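PDB 4GM6: PfkB family carbohydrate kinase from Listeria grayi DSM 20601, which probably phosphorylates a sugar or related carbohydrate substrate, as a kinase of the PfkB family. Local coordinates for residues L66-H71 with L300-L304; T73-T77 with E146-I151. One frame throughout, in Å; residues are numbered along the deposited sequence.

Interaction 1: residues L66-H71 with L300-L304; sequences LSKLGH and LHGIL
The imidazole rings of His71 and His301 meet rim to rim, their planes at 72° and neither over the face of the other. One face of the His71 ring carries CD1 of Leu304 in a CH-pi contact, with the methyl carbon 4.0 Å from the ring centroid; one face of the His301 ring likewise takes CB of Leu69, 4.1 Å from that centroid. At their edges the rings are joined by a hydrogen bond of 2.7 Å between His71 NE2 and His301 ND1, in which either nitrogen could be the donor. Histidine suits both places because it offers a polar nitrogen at its rim and a flat face to leucine. His71 is held at its other nitrogen too, since ND1 bonds to the carbonyl O of Lys25, which should limit rotation of the ring. On His301, CG is swung opposite the backbone N (chi1 174°), and this carries the ring off its helix toward the turn. Leu69 also sets CD1 3.6 Å from His301 CB, and Leu66 CD2 lies 4.2 Å from Leu300 CB; apolar leucines thus pack next to the histidine pair. Trp307 and Glu335 also pack against His301. The turn that delivers His71 is a Schellman motif: His71 N bonds to Leu66 O and Gly70 N to Ser67 O, with Gly70 at the positive phi that favours glycine. The arrangement is thus a glycine-terminated helix end, that of helix 58-68, clasped to helix 291-304 on one side of the central sheet of the PfkB (ribokinase-like) alpha/beta fold.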
loop_
_atom_site.group_PDB
_atom_site.type_symbol
_atom_site.label_atom_id
_atom_site.label_comp_id
_atom_site.label_asym_id
_atom_site.label_seq_id
_atom_site.Cartn_x
_atom_site.Cartn_y
_atom_site.Cartn_z
ATOM N N LEU C 66 20.559 12.722 19.901
ATOM C CA LEU C 66 20.964 13.209 21.227
ATOM C C LEU C 66 19.729 13.459 22.073
ATOM O O LEU C 66 19.679 13.091 23.249
ATOM C CB LEU C 66 21.819 14.495 21.148
ATOM C CG LEU C 66 23.301 14.228 20.865
ATOM C CD1 LEU C 66 24.085 15.505 20.600
ATOM C CD2 LEU C 66 23.933 13.434 21.997
ATOM N N SER C 67 18.733 14.092 21.462
ATOM C CA SER C 67 17.502 14.417 22.159
ATOM C C SER C 67 16.777 13.147 22.610
ATOM O O SER C 67 16.100 13.135 23.640
ATOM C CB SER C 67 16.595 15.236 21.246
ATOM O OG SER C 67 15.348 15.486 21.865
ATOM N N LYS C 68 16.914 12.081 21.828
ATOM C CA LYS C 68 16.328 10.802 22.196
ATOM C C LYS C 68 16.937 10.335 23.508
ATOM O O LYS C 68 16.303 9.619 24.285
ATOM C CB LYS C 68 16.588 9.754 21.114
ATOM C CG LYS C 68 15.640 9.820 19.928
ATOM C CD LYS C 68 14.223 9.411 20.313
ATOM C CE LYS C 68 13.280 9.525 19.114
ATOM N NZ LYS C 68 12.654 10.876 18.964
ATOM N N LEU C 69 18.178 10.740 23.742
ATOM C CA LEU C 69 18.923 10.297 24.917
ATOM C C LEU C 69 18.876 11.301 26.068
ATOM O O LEU C 69 19.640 11.189 27.027
ATOM C CB LEU C 69 20.375 10.006 24.538
ATOM C CG LEU C 69 20.543 8.871 23.528
ATOM C CD1 LEU C 69 21.960 8.833 22.989
ATOM C CD2 LEU C 69 20.185 7.551 24.176
ATOM N N GLY C 70 17.988 12.283 25.975
ATOM C CA GLY C 70 17.781 13.214 27.082
ATOM C C GLY C 70 18.482 14.556 26.975
ATOM O O GLY C 70 18.306 15.410 27.831
ATOM N N HIS C 71 19.273 14.764 25.931
ATOM C CA HIS C 71 19.984 16.034 25.801
ATOM C C HIS C 71 19.170 17.076 25.028
ATOM O O HIS C 71 18.847 16.871 23.857
ATOM C CB HIS C 71 21.339 15.826 25.129
ATOM C CG HIS C 71 22.219 14.842 25.835
ATOM N ND1 HIS C 71 23.033 15.195 26.888
ATOM C CD2 HIS C 71 22.418 13.519 25.633
ATOM C CE1 HIS C 71 23.693 14.129 27.309
ATOM N NE2 HIS C 71 23.336 13.099 26.563
ATOM N N LEU C 300 28.865 10.880 21.713
ATOM C CA LEU C 300 28.755 12.171 22.390
ATOM C C LEU C 300 27.984 11.988 23.699
ATOM O O LEU C 300 28.368 12.516 24.729
ATOM C CB LEU C 300 28.112 13.245 21.482
ATOM C CG LEU C 300 28.955 13.798 20.310
ATOM C CD1 LEU C 300 28.157 14.694 19.361
ATOM C CD2 LEU C 300 30.201 14.547 20.782
ATOM N N HIS C 301 26.910 11.211 23.673
ATOM C CA HIS C 301 26.162 10.955 24.907
ATOM C C HIS C 301 27.091 10.419 25.993
ATOM O O HIS C 301 27.042 10.862 27.136
ATOM C CB HIS C 301 24.980 9.997 24.661
ATOM C CG HIS C 301 24.268 9.575 25.915
ATOM N ND1 HIS C 301 23.579 10.461 26.715
ATOM C CD2 HIS C 301 24.134 8.360 26.501
ATOM C CE1 HIS C 301 23.052 9.812 27.739
ATOM N NE2 HIS C 301 23.373 8.535 27.632
ATOM N N GLY C 302 27.959 9.482 25.622
ATOM C CA GLY C 302 28.871 8.860 26.575
ATOM C C GLY C 302 29.921 9.843 27.057
ATOM O O GLY C 302 30.292 9.849 28.231
ATOM N N ILE C 303 30.412 10.675 26.147
ATOM C CA ILE C 303 31.357 11.733 26.517
ATOM C C ILE C 303 30.716 12.730 27.484
ATOM O O ILE C 303 31.348 13.171 28.445
ATOM C CB ILE C 303 31.893 12.477 25.274
ATOM C CG1 ILE C 303 32.808 11.544 24.465
ATOM C CG2 ILE C 303 32.627 13.755 25.688
ATOM C CD1 ILE C 303 33.199 12.066 23.094
ATOM N N LEU C 304 29.452 13.066 27.233
ATOM C CA LEU C 304 28.720 14.025 28.059
ATOM C C LEU C 304 28.315 13.478 29.422
ATOM O O LEU C 304 28.157 14.238 30.372
ATOM C CB LEU C 304 27.470 14.501 27.327
ATOM C CG LEU C 304 27.711 15.474 26.181
ATOM C CD1 LEU C 304 26.457 15.586 25.333
ATOM C CD2 LEU C 304 28.127 16.827 26.727
#

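Interaction 2: residues T73-T77 with E146-I151; sequences TRIAT and ELLKGI
Arg74 reaches from its strand into the turn that follows helix 144-147, where its NH1 is gripped by two backbone carbonyls. The bond from Arg74 NH1 to Leu147 O is 3.2 Å long and fairly straight at 162°; the oxygen lies in the guanidinium plane, although the nitrogen stands well above the carbonyl plane. From Arg74 NH1 to Lys149 O the distance is 3.0 Å, and here the donor sits on a lone pair in the carbonyl plane while the oxygen is tilted from the guanidinium. Arginine suits the place because one terminal nitrogen can use both its N-H groups on carbonyls at a helix end, whose partial negative charge would favour a cation. Ile151 covers one guanidinium face, its CD1 3.9 Å from Arg74 CZ. A chi1 of 72° places CG between the backbone N and the carbonyl carbon, and the bend at chi3 then turns the head into the turn.

Strand 73-79 belongs to the large central sheet of the ribokinase-like alpha/beta fold, beside strand 27-30, and the 146-151 segment crosses the face of the sheet opposite helix 58-68. Farther along the strand, Ala76 CB touches Leu147 CD1 at 4.2 Å; the small methyl leaves room for the leucine, which also rests on Val28 and Phe101.

The Lys149 side is looser. Lys149 and Gly150 form the corners of a type II turn from Leu148 to Ile151, and both are exposed; glycine fits the positive phi of the second corner. The flexible lysine bends back until its NZ is 3.6 Å from Arg74 NH2, a close approach of like charges probably eased by solvent. Nearby, exposed Glu146 contributes little more than its carbonyl O, which lies near Arg74 NH1 at an angle too poor for bonding.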
loop_
_atom_site.group_PDB
_atom_site.type_symbol
_atom_site.label_atom_id
_atom_site.label_comp_id
_atom_site.label_asym_id
_atom_site.label_seq_id
_atom_site.Cartn_x
_atom_site.Cartn_y
_atom_site.Cartn_z
ATOM N N THR C 73 18.629 19.814 22.641
ATOM C CA THR C 73 19.445 20.195 21.500
ATOM C C THR C 73 18.795 21.327 20.713
ATOM O O THR C 73 17.585 21.576 20.835
ATOM C CB THR C 73 19.681 18.997 20.553
ATOM O OG1 THR C 73 18.420 18.438 20.161
ATOM C CG2 THR C 73 20.525 17.925 21.233
ATOM N N ARG C 74 19.607 21.999 19.905
ATOM C CA ARG C 74 19.160 23.091 19.059
ATOM C C ARG C 74 20.010 23.072 17.797
ATOM O O ARG C 74 21.143 22.567 17.799
ATOM C CB ARG C 74 19.359 24.424 19.770
ATOM C CG ARG C 74 20.822 24.823 19.877
ATOM C CD ARG C 74 20.991 26.070 20.719
ATOM N NE ARG C 74 20.281 25.978 21.995
ATOM C CZ ARG C 74 20.580 26.699 23.074
ATOM N NH1 ARG C 74 21.588 27.562 23.048
ATOM N NH2 ARG C 74 19.878 26.548 24.188
ATOM N N ILE C 75 19.479 23.630 16.719
ATOM C CA ILE C 75 20.187 23.572 15.452
ATOM C C ILE C 75 20.072 24.866 14.675
ATOM O O ILE C 75 18.967 25.380 14.441
ATOM C CB ILE C 75 19.681 22.414 14.566
ATOM C CG1 ILE C 75 20.601 22.217 13.354
ATOM C CG2 ILE C 75 18.255 22.672 14.091
ATOM C CD1 ILE C 75 20.202 21.061 12.454
ATOM N N ALA C 76 21.226 25.388 14.281
ATOM C CA ALA C 76 21.281 26.525 13.376
ATOM C C ALA C 76 21.102 25.989 11.948
ATOM O O ALA C 76 21.959 25.267 11.436
ATOM C CB ALA C 76 22.607 27.256 13.528
ATOM N N THR C 77 19.976 26.312 11.317
ATOM C CA THR C 77 19.728 25.841 9.960
ATOM C C THR C 77 18.816 26.788 9.161
ATOM O O THR C 77 18.290 27.760 9.706
ATOM C CB THR C 77 19.146 24.416 9.963
ATOM O OG1 THR C 77 19.460 23.773 8.722
ATOM C CG2 THR C 77 17.629 24.460 10.159
ATOM N N GLU C 146 23.300 34.048 21.982
ATOM C CA GLU C 146 22.070 33.314 22.249
ATOM C C GLU C 146 22.195 31.884 21.740
ATOM O O GLU C 146 21.698 30.938 22.359
ATOM C CB GLU C 146 20.869 34.019 21.608
ATOM C CG GLU C 146 20.699 35.463 22.061
ATOM C CD GLU C 146 20.783 35.602 23.568
ATOM O OE1 GLU C 146 21.205 36.678 24.056
ATOM O OE2 GLU C 146 20.438 34.623 24.266
ATOM N N LEU C 147 22.880 31.731 20.611
ATOM C CA LEU C 147 23.031 30.428 19.979
ATOM C C LEU C 147 23.904 29.505 20.818
ATOM O O LEU C 147 23.710 28.279 20.821
ATOM C CB LEU C 147 23.649 30.580 18.585
ATOM C CG LEU C 147 23.891 29.270 17.832
ATOM C CD1 LEU C 147 22.563 28.610 17.502
ATOM C CD2 LEU C 147 24.699 29.506 16.566
ATOM N N LEU C 148 24.871 30.096 21.518
ATOM C CA LEU C 148 25.840 29.316 22.287
ATOM C C LEU C 148 25.556 29.291 23.797
ATOM O O LEU C 148 26.323 28.705 24.573
ATOM C CB LEU C 148 27.262 29.836 22.023
ATOM C CG LEU C 148 27.732 29.807 20.561
ATOM C CD1 LEU C 148 29.179 30.264 20.452
ATOM C CD2 LEU C 148 27.563 28.421 19.949
ATOM N N LYS C 149 24.454 29.913 24.209
ATOM C CA LYS C 149 24.110 30.013 25.629
ATOM C C LYS C 149 23.740 28.662 26.255
ATOM O O LYS C 149 22.936 27.902 25.704
ATOM C CB LYS C 149 22.968 31.016 25.829
ATOM C CG LYS C 149 22.562 31.240 27.284
ATOM C CD LYS C 149 21.076 30.951 27.444
ATOM C CE LYS C 149 20.798 29.479 27.159
ATOM N NZ LYS C 149 19.494 29.247 26.478
ATOM N N GLY C 150 24.332 28.366 27.410
ATOM C CA GLY C 150 24.042 27.119 28.119
ATOM C C GLY C 150 24.402 25.862 27.342
ATOM O O GLY C 150 23.772 24.815 27.505
ATOM N N ILE C 151 25.425 25.963 26.497
ATOM C CA ILE C 151 25.860 24.841 25.664
ATOM C C ILE C 151 27.164 24.237 26.192
ATOM O O ILE C 151 27.997 24.938 26.774
ATOM C CB ILE C 151 26.070 25.280 24.197
ATOM C CG1 ILE C 151 24.745 25.716 23.560
ATOM C CG2 ILE C 151 26.701 24.155 23.387
ATOM C CD1 ILE C 151 23.775 24.564 23.352
#

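In the fold
The centres of the two interactions lie about 15 Å apart, on different sides of the central sheet. Helix 58-68 and strand 73-79 are consecutive in the chain, so segment 66-71 runs almost directly into segment 73-77; the partners come later, 146-151 before 300-304, and the chain span closed by interaction 2 falls within that closed by interaction 1. The contacts also touch, with Leu66 CB 3.7 Å from Thr73 CG2. Strand 27-30 links them further, since Val27 meets Leu66 and Leu304 whereas Val28 meets Arg74, Leu147 and Ile151. Together they hold a middle and a late part of the chain against an early helix-strand unit, one on each face of the central sheet.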